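Local coordinates for protein dihydrodipicolinate synthase (PDB 3DZ1) that probably acts as a 4-hydroxy-tetrahydrodipicolinate synthase, a pyruvate-dependent lyase of the DapA family with a TIM-barrel fold, at residues T35-L49 and A67-V81. Numbering follows the deposited sequence.
Sequences TDFYAEVGCEGVTVL and ATRFIKRAKSMQVIV
With CG trans to the backbone N (chi1 -171°) and a bend at chi2 (74°), Arg73 runs over the methyl of Thr35 and presents one side of its guanidinium to Asp36. The grip is side-on: Arg73 NH2 meets the syn lone pair of Asp36 OD2 at 2.6 Å, and Arg73 NE reaches Asp36 OD1 at 3.0 Å from outside the carboxylate plane. Replacing Arg73 by a leucine would probably leave the Asp36 carboxylate without its cationic mate. Thr35 suits the helix interface because its OG1, hydrogen-bonded to Ile31 O, sits at the edge of the Phe70 ring, while CG2 packs on Ala74. Between helix 28-40 and strand 45-48, selenomethionine Met77, bent at chi3, sets its CE 3.7 Å from Val46 CG2 and 3.8 Å from Ala39 CB. Val48 lays CG1 over a face of Phe70, a CH-pi contact 3.8 Å from the centroid. The parallel strands 45-48 and 78-81 are joined by backbone bonds such as Ile80 N to Val46 O (2.8 Å); Thr47, on the other sheet face, adjoins Met217, a predicted pyruvate-binding residue. Helix 28-40 thus packs against the beta-alpha-beta unit 45-48/60-73/78-82 of the TIM barrel through a largely apolar core, with the ion pair at its partly exposed edge.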
ATOM      1  N   THR A  35      36.980   1.775  -2.296  1.00 10.64           N
ATOM      2  CA  THR A  35      37.378   1.261  -0.994  1.00 11.43           C
ATOM      3  C   THR A  35      38.564   2.023  -0.417  1.00 12.30           C
ATOM      4  O   THR A  35      38.559   2.383   0.763  1.00 10.87           O
ATOM      5  CB  THR A  35      37.741  -0.235  -1.068  1.00 11.69           C
ATOM      6  OG1 THR A  35      36.621  -0.975  -1.569  1.00 13.36           O
ATOM      7  CG2 THR A  35      38.105  -0.759   0.317  1.00 11.79           C
ATOM      8  N   ASP A  36      39.584   2.256  -1.240  1.00 11.73           N
ATOM      9  CA  ASP A  36      40.774   2.981  -0.789  1.00 12.24           C
ATOM     10  C   ASP A  36      40.388   4.385  -0.360  1.00 11.91           C
ATOM     11  O   ASP A  36      40.922   4.927   0.615  1.00 12.81           O
ATOM     12  CB  ASP A  36      41.816   3.068  -1.908  1.00 12.60           C
ATOM     13  CG  ASP A  36      42.381   1.716  -2.285  1.00 16.48           C
ATOM     14  OD1 ASP A  36      42.333   0.793  -1.443  1.00 15.94           O
ATOM     15  OD2 ASP A  36      42.886   1.580  -3.420  1.00 15.43           O
ATOM     16  N   PHE A  37      39.464   4.972  -1.112  1.00 11.85           N
ATOM     17  CA  PHE A  37      38.968   6.312  -0.837  1.00 12.15           C
ATOM     18  C   PHE A  37      38.319   6.372   0.545  1.00 10.40           C
ATOM     19  O   PHE A  37      38.680   7.209   1.379  1.00 10.96           O
ATOM     20  CB  PHE A  37      37.943   6.717  -1.901  1.00 13.26           C
ATOM     21  CG  PHE A  37      37.256   8.019  -1.608  1.00 16.79           C
ATOM     22  CD1 PHE A  37      37.957   9.220  -1.668  1.00 17.59           C
ATOM     23  CD2 PHE A  37      35.919   8.041  -1.231  1.00 18.07           C
ATOM     24  CE1 PHE A  37      37.335  10.425  -1.353  1.00 18.75           C
ATOM     25  CE2 PHE A  37      35.288   9.242  -0.915  1.00 18.87           C
ATOM     26  CZ  PHE A  37      35.998  10.435  -0.976  1.00 18.55           C
ATOM     27  N   TYR A  38      37.353   5.490   0.785  1.00 11.11           N
ATOM     28  CA  TYR A  38      36.664   5.461   2.073  1.00 10.48           C
ATOM     29  C   TYR A  38      37.635   5.353   3.249  1.00 10.00           C
ATOM     30  O   TYR A  38      37.461   6.017   4.272  1.00  8.30           O
ATOM     31  CB  TYR A  38      35.683   4.287   2.141  1.00 12.32           C
ATOM     32  CG  TYR A  38      34.594   4.296   1.090  1.00 13.58           C
ATOM     33  CD1 TYR A  38      33.915   5.471   0.763  1.00 13.24           C
ATOM     34  CD2 TYR A  38      34.202   3.113   0.462  1.00 15.62           C
ATOM     35  CE1 TYR A  38      32.866   5.464  -0.162  1.00 15.78           C
ATOM     36  CE2 TYR A  38      33.161   3.094  -0.461  1.00 15.65           C
ATOM     37  CZ  TYR A  38      32.496   4.269  -0.768  1.00 15.81           C
ATOM     38  OH  TYR A  38      31.456   4.243  -1.668  1.00 16.15           O
ATOM     39  N   ALA A  39      38.645   4.499   3.112  1.00 10.79           N
ATOM     40  CA  ALA A  39      39.625   4.320   4.176  1.00 11.02           C
ATOM     41  C   ALA A  39      40.442   5.594   4.344  1.00 12.42           C
ATOM     42  O   ALA A  39      40.663   6.065   5.461  1.00 10.45           O
ATOM     43  CB  ALA A  39      40.548   3.156   3.852  1.00 11.67           C
ATOM     44  N   GLU A  40      40.875   6.152   3.219  1.00 12.90           N
ATOM     45  CA  GLU A  40      41.688   7.362   3.212  1.00 14.38           C
ATOM     46  C   GLU A  40      41.033   8.550   3.912  1.00 12.71           C
ATOM     47  O   GLU A  40      41.712   9.332   4.583  1.00 12.86           O
ATOM     48  CB  GLU A  40      42.017   7.747   1.768  1.00 17.31           C
ATOM     49  CG  GLU A  40      42.910   8.960   1.621  1.00 22.78           C
ATOM     50  CD  GLU A  40      43.048   9.393   0.170  1.00 28.17           C
ATOM     51  OE1 GLU A  40      42.015   9.737  -0.452  1.00 30.59           O
ATOM     52  OE2 GLU A  40      44.184   9.386  -0.353  1.00 31.43           O
ATOM     53  N   VAL A  41      39.718   8.687   3.763  1.00 11.42           N
ATOM     54  CA  VAL A  41      39.017   9.818   4.366  1.00 11.93           C
ATOM     55  C   VAL A  41      38.488   9.619   5.788  1.00 11.99           C
ATOM     56  O   VAL A  41      37.766  10.472   6.307  1.00 11.68           O
ATOM     57  CB  VAL A  41      37.856  10.300   3.456  1.00 10.48           C
ATOM     58  CG1 VAL A  41      38.398  10.649   2.080  1.00 12.20           C
ATOM     59  CG2 VAL A  41      36.770   9.236   3.364  1.00 10.85           C
ATOM     60  N   GLY A  42      38.835   8.500   6.418  1.00 11.60           N
ATOM     61  CA  GLY A  42      38.403   8.276   7.789  1.00 11.86           C
ATOM     62  C   GLY A  42      37.150   7.457   8.054  1.00 12.62           C
ATOM     63  O   GLY A  42      36.652   7.456   9.182  1.00 11.12           O
ATOM     64  N   CYS A  43      36.626   6.770   7.043  1.00  8.68           N
ATOM     65  CA  CYS A  43      35.436   5.942   7.241  1.00  9.15           C
ATOM     66  C   CYS A  43      35.805   4.735   8.104  1.00  9.13           C
ATOM     67  O   CYS A  43      36.887   4.167   7.948  1.00  9.74           O
ATOM     68  CB  CYS A  43      34.884   5.460   5.896  1.00  7.43           C
ATOM     69  SG  CYS A  43      34.077   6.741   4.907  1.00 11.39           S
ATOM     70  N   GLU A  44      34.913   4.350   9.015  1.00  8.28           N
ATOM     71  CA  GLU A  44      35.160   3.212   9.890  1.00  7.91           C
ATOM     72  C   GLU A  44      34.696   1.911   9.247  1.00  8.84           C
ATOM     73  O   GLU A  44      35.132   0.821   9.628  1.00  9.52           O
ATOM     74  CB  GLU A  44      34.441   3.400  11.232  1.00 12.06           C
ATOM     75  CG  GLU A  44      34.569   2.200  12.166  1.00 18.31           C
ATOM     76  CD  GLU A  44      34.296   2.541  13.622  1.00 23.99           C
ATOM     77  OE1 GLU A  44      34.941   3.488  14.137  1.00 26.40           O
ATOM     78  OE2 GLU A  44      33.450   1.860  14.257  1.00 22.46           O
ATOM     79  N   GLY A  45      33.808   2.022   8.268  1.00  9.21           N
ATOM     80  CA  GLY A  45      33.312   0.826   7.619  1.00  9.05           C
ATOM     81  C   GLY A  45      32.643   1.090   6.293  1.00  9.20           C
ATOM     82  O   GLY A  45      32.501   2.241   5.868  1.00  8.15           O
ATOM     83  N   VAL A  46      32.233   0.010   5.639  1.00  7.85           N
ATOM     84  CA  VAL A  46      31.579   0.101   4.345  1.00  7.82           C
ATOM     85  C   VAL A  46      30.448  -0.917   4.293  1.00  7.44           C
ATOM     86  O   VAL A  46      30.609  -2.052   4.739  1.00  8.12           O
ATOM     87  CB  VAL A  46      32.579  -0.202   3.194  1.00  9.45           C
ATOM     88  CG1 VAL A  46      31.924   0.057   1.840  1.00 10.20           C
ATOM     89  CG2 VAL A  46      33.835   0.653   3.350  1.00  9.34           C
ATOM     90  N   THR A  47      29.302  -0.502   3.765  1.00  6.52           N
ATOM     91  CA  THR A  47      28.162  -1.401   3.624  1.00  8.24           C
ATOM     92  C   THR A  47      28.029  -1.662   2.129  1.00  8.51           C
ATOM     93  O   THR A  47      28.063  -0.728   1.325  1.00  7.12           O
ATOM     94  CB  THR A  47      26.885  -0.760   4.197  1.00  8.09           C
ATOM     95  OG1 THR A  47      27.073  -0.530   5.601  1.00 10.23           O
ATOM     96  CG2 THR A  47      25.679  -1.685   4.006  1.00  8.54           C
ATOM     97  N   VAL A  48      27.903  -2.931   1.751  1.00  8.37           N
ATOM     98  CA  VAL A  48      27.820  -3.283   0.341  1.00  9.46           C
ATOM     99  C   VAL A  48      26.572  -4.067  -0.050  1.00 10.18           C
ATOM    100  O   VAL A  48      25.874  -4.619   0.801  1.00 12.16           O
ATOM    101  CB  VAL A  48      29.063  -4.094  -0.097  1.00  7.52           C
ATOM    102  CG1 VAL A  48      30.318  -3.281   0.141  1.00 10.35           C
ATOM    103  CG2 VAL A  48      29.136  -5.401   0.668  1.00  7.96           C
ATOM    104  N   LEU A  49      26.319  -4.110  -1.356  1.00 11.37           N
ATOM    105  CA  LEU A  49      25.167  -4.800  -1.922  1.00 12.88           C
ATOM    106  C   LEU A  49      23.869  -4.123  -1.504  1.00 14.44           C
ATOM    107  O   LEU A  49      23.834  -2.908  -1.319  1.00 14.45           O
ATOM    108  CB  LEU A  49      25.171  -6.281  -1.521  1.00 13.59           C
ATOM    109  CG  LEU A  49      26.382  -7.059  -2.060  1.00 14.96           C
ATOM    110  CD1 LEU A  49      26.260  -8.530  -1.708  1.00 14.08           C
ATOM    111  CD2 LEU A  49      26.463  -6.884  -3.570  1.00 16.84           C
ATOM    112  N   ALA A  67      30.675  -8.481  -3.110  1.00 14.19           N
ATOM    113  CA  ALA A  67      30.823  -8.439  -1.664  1.00 14.07           C
ATOM    114  C   ALA A  67      32.234  -8.859  -1.275  1.00 15.34           C
ATOM    115  O   ALA A  67      32.860  -8.232  -0.419  1.00 14.63           O
ATOM    116  CB  ALA A  67      29.809  -9.356  -1.008  1.00 15.64           C
ATOM    117  N   THR A  68      32.733  -9.919  -1.909  1.00 14.71           N
ATOM    118  CA  THR A  68      34.075 -10.426  -1.619  1.00 14.25           C
ATOM    119  C   THR A  68      35.168  -9.429  -1.989  1.00 13.29           C
ATOM    120  O   THR A  68      36.121  -9.233  -1.232  1.00 12.75           O
ATOM    121  CB  THR A  68      34.350 -11.753  -2.361  1.00 14.84           C
ATOM    122  OG1 THR A  68      33.389 -12.734  -1.959  1.00 16.44           O
ATOM    123  CG2 THR A  68      35.735 -12.271  -2.029  1.00 17.49           C
ATOM    124  N   ARG A  69      35.031  -8.797  -3.150  1.00 13.37           N
ATOM    125  CA  ARG A  69      36.016  -7.819  -3.602  1.00 14.14           C
ATOM    126  C   ARG A  69      36.170  -6.718  -2.555  1.00 14.13           C
ATOM    127  O   ARG A  69      37.290  -6.342  -2.195  1.00 12.22           O
ATOM    128  CB  ARG A  69      35.575  -7.198  -4.931  1.00 17.00           C
ATOM    129  CG  ARG A  69      36.618  -6.291  -5.573  1.00 23.01           C
ATOM    130  CD  ARG A  69      37.573  -7.091  -6.438  1.00 27.11           C
ATOM    131  NE  ARG A  69      38.642  -6.268  -7.002  1.00 28.19           N
ATOM    132  CZ  ARG A  69      39.494  -6.693  -7.930  1.00 28.66           C
ATOM    133  NH1 ARG A  69      39.398  -7.927  -8.402  1.00 27.15           N
ATOM    134  NH2 ARG A  69      40.450  -5.891  -8.375  1.00 28.10           N
ATOM    135  N   PHE A  70      35.040  -6.202  -2.073  1.00 12.85           N
ATOM    136  CA  PHE A  70      35.038  -5.144  -1.062  1.00 12.01           C
ATOM    137  C   PHE A  70      35.627  -5.614   0.265  1.00 12.65           C
ATOM    138  O   PHE A  70      36.417  -4.903   0.890  1.00 11.04           O
ATOM    139  CB  PHE A  70      33.611  -4.641  -0.815  1.00 13.85           C
ATOM    140  CG  PHE A  70      33.152  -3.590  -1.788  1.00 14.98           C
ATOM    141  CD1 PHE A  70      33.726  -2.324  -1.787  1.00 17.02           C
ATOM    142  CD2 PHE A  70      32.121  -3.856  -2.686  1.00 16.80           C
ATOM    143  CE1 PHE A  70      33.279  -1.335  -2.665  1.00 16.33           C
ATOM    144  CE2 PHE A  70      31.668  -2.874  -3.566  1.00 16.83           C
ATOM    145  CZ  PHE A  70      32.247  -1.612  -3.554  1.00 16.33           C
ATOM    146  N   ILE A  71      35.225  -6.805   0.698  1.00 12.25           N
ATOM    147  CA  ILE A  71      35.709  -7.354   1.954  1.00 13.36           C
ATOM    148  C   ILE A  71      37.230  -7.503   1.954  1.00 15.07           C
ATOM    149  O   ILE A  71      37.903  -7.090   2.902  1.00 14.45           O
ATOM    150  CB  ILE A  71      35.058  -8.726   2.251  1.00 13.97           C
ATOM    151  CG1 ILE A  71      33.551  -8.550   2.452  1.00 13.87           C
ATOM    152  CG2 ILE A  71      35.665  -9.336   3.508  1.00 13.39           C
ATOM    153  CD1 ILE A  71      32.791  -9.850   2.620  1.00 13.82           C
ATOM    154  N   LYS A  72      37.770  -8.073   0.885  1.00 15.21           N
ATOM    155  CA  LYS A  72      39.209  -8.282   0.787  1.00 16.97           C
ATOM    156  C   LYS A  72      40.017  -6.993   0.679  1.00 16.77           C
ATOM    157  O   LYS A  72      41.160  -6.930   1.133  1.00 18.42           O
ATOM    158  CB  LYS A  72      39.519  -9.185  -0.409  1.00 18.49           C
ATOM    159  CG  LYS A  72      38.878 -10.562  -0.320  1.00 22.88           C
ATOM    160  CD  LYS A  72      39.331 -11.299   0.928  1.00 25.55           C
ATOM    161  CE  LYS A  72      38.746 -12.697   0.991  1.00 27.93           C
ATOM    162  NZ  LYS A  72      39.207 -13.414   2.210  1.00 27.48           N
ATOM    163  N   ARG A  73      39.420  -5.962   0.090  1.00 16.89           N
ATOM    164  CA  ARG A  73      40.106  -4.687  -0.090  1.00 16.77           C
ATOM    165  C   ARG A  73      40.125  -3.817   1.170  1.00 16.02           C
ATOM    166  O   ARG A  73      41.126  -3.158   1.462  1.00 15.83           O
ATOM    167  CB  ARG A  73      39.456  -3.908  -1.239  1.00 17.52           C
ATOM    168  CG  ARG A  73      40.211  -2.662  -1.668  1.00 20.51           C
ATOM    169  CD  ARG A  73      41.461  -3.023  -2.446  1.00 23.58           C
ATOM    170  NE  ARG A  73      42.192  -1.840  -2.890  1.00 26.29           N
ATOM    171  CZ  ARG A  73      43.226  -1.875  -3.725  1.00 29.08           C
ATOM    172  NH1 ARG A  73      43.650  -3.035  -4.206  1.00 29.96           N
ATOM    173  NH2 ARG A  73      43.836  -0.753  -4.076  1.00 28.76           N
ATOM    174  N   ALA A  74      39.020  -3.812   1.910  1.00 14.72           N
ATOM    175  CA  ALA A  74      38.915  -3.006   3.128  1.00 15.29           C
ATOM    176  C   ALA A  74      39.526  -3.705   4.340  1.00 15.02           C
ATOM    177  O   ALA A  74      38.848  -3.965   5.331  1.00 14.33           O
ATOM    178  CB  ALA A  74      37.454  -2.671   3.405  1.00 13.92           C
ATOM    179  N   LYS A  75      40.819  -3.986   4.263  1.00 17.97           N
ATOM    180  CA  LYS A  75      41.523  -4.673   5.340  1.00 20.90           C
ATOM    181  C   LYS A  75      41.466  -3.973   6.705  1.00 20.44           C
ATOM    182  O   LYS A  75      41.459  -4.638   7.742  1.00 19.89           O
ATOM    183  CB  LYS A  75      42.986  -4.886   4.936  1.00 24.89           C
ATOM    184  CG  LYS A  75      43.156  -5.615   3.608  1.00 28.55           C
ATOM    185  CD  LYS A  75      44.624  -5.745   3.222  1.00 33.53           C
ATOM    186  CE  LYS A  75      45.299  -4.381   3.107  1.00 36.89           C
ATOM    187  NZ  LYS A  75      46.738  -4.484   2.723  1.00 39.08           N
ATOM    188  N   SER A  76      41.416  -2.643   6.706  1.00 19.73           N
ATOM    189  CA  SER A  76      41.385  -1.880   7.954  1.00 19.39           C
ATOM    190  C   SER A  76      40.001  -1.379   8.364  1.00 17.86           C
ATOM    191  O   SER A  76      39.877  -0.607   9.318  1.00 18.12           O
ATOM    192  CB  SER A  76      42.330  -0.680   7.855  1.00 18.88           C
ATOM    193  OG  SER A  76      41.874   0.236   6.871  1.00 22.15           O
HETATM  194  N   MSE A  77      38.965  -1.809   7.649  1.00 17.62           N
HETATM  195  CA  MSE A  77      37.605  -1.380   7.959  1.00 16.34           C
HETATM  196  C   MSE A  77      36.649  -2.561   8.082  1.00 14.69           C
HETATM  197  O   MSE A  77      36.896  -3.636   7.540  1.00 13.86           O
HETATM  198  CB  MSE A  77      37.082  -0.442   6.869  1.00 16.62           C
HETATM  199  CG  MSE A  77      37.877   0.831   6.693  1.00 17.63           C
HETATM  200 SE   MSE A  77      37.097   1.937   5.315  1.00 22.59          SE
HETATM  201  CE  MSE A  77      37.527   0.841   3.775  1.00 15.03           C
ATOM    202  N   GLN A  78      35.549  -2.347   8.793  1.00 14.62           N
ATOM    203  CA  GLN A  78      34.549  -3.387   8.967  1.00 13.58           C
ATOM    204  C   GLN A  78      33.568  -3.286   7.800  1.00 12.46           C
ATOM    205  O   GLN A  78      33.013  -2.219   7.543  1.00 13.39           O
ATOM    206  CB  GLN A  78      33.818  -3.186  10.299  1.00 15.64           C
ATOM    207  CG  GLN A  78      34.744  -3.191  11.513  1.00 21.41           C
ATOM    208  CD  GLN A  78      34.009  -2.959  12.822  1.00 25.19           C
ATOM    209  OE1 GLN A  78      33.367  -1.918  13.019  1.00 28.07           O
ATOM    210  NE2 GLN A  78      34.109  -3.926  13.734  1.00 26.64           N
ATOM    211  N   VAL A  79      33.370  -4.388   7.083  1.00 10.48           N
ATOM    212  CA  VAL A  79      32.451  -4.391   5.947  1.00 11.37           C
ATOM    213  C   VAL A  79      31.163  -5.136   6.272  1.00  9.88           C
ATOM    214  O   VAL A  79      31.184  -6.284   6.717  1.00 10.44           O
ATOM    215  CB  VAL A  79      33.105  -5.023   4.693  1.00  9.38           C
ATOM    216  CG1 VAL A  79      32.080  -5.177   3.580  1.00  9.79           C
ATOM    217  CG2 VAL A  79      34.245  -4.143   4.217  1.00  8.53           C
ATOM    218  N   ILE A  80      30.041  -4.465   6.041  1.00 10.82           N
ATOM    219  CA  ILE A  80      28.725  -5.031   6.306  1.00  9.50           C
ATOM    220  C   ILE A  80      28.059  -5.381   4.981  1.00  9.87           C
ATOM    221  O   ILE A  80      27.971  -4.548   4.085  1.00  8.96           O
ATOM    222  CB  ILE A  80      27.857  -4.015   7.066  1.00  9.37           C
ATOM    223  CG1 ILE A  80      28.516  -3.688   8.405  1.00 10.58           C
ATOM    224  CG2 ILE A  80      26.457  -4.572   7.282  1.00 11.93           C
ATOM    225  CD1 ILE A  80      27.950  -2.464   9.072  1.00 11.08           C
ATOM    226  N   VAL A  81      27.592  -6.616   4.854  1.00  9.17           N
ATOM    227  CA  VAL A  81      26.951  -7.040   3.619  1.00  8.19           C
ATOM    228  C   VAL A  81      25.438  -7.130   3.796  1.00  6.93           C
ATOM    229  O   VAL A  81      24.949  -7.761   4.735  1.00  5.48           O
ATOM    230  CB  VAL A  81      27.488  -8.412   3.158  1.00 10.14           C
ATOM    231  CG1 VAL A  81      26.853  -8.800   1.820  1.00  8.35           C
ATOM    232  CG2 VAL A  81      29.010  -8.362   3.041  1.00 11.18           C
TER
HETATM  233  O   HOH W   1      37.205   0.067  11.382  1.00 18.19           O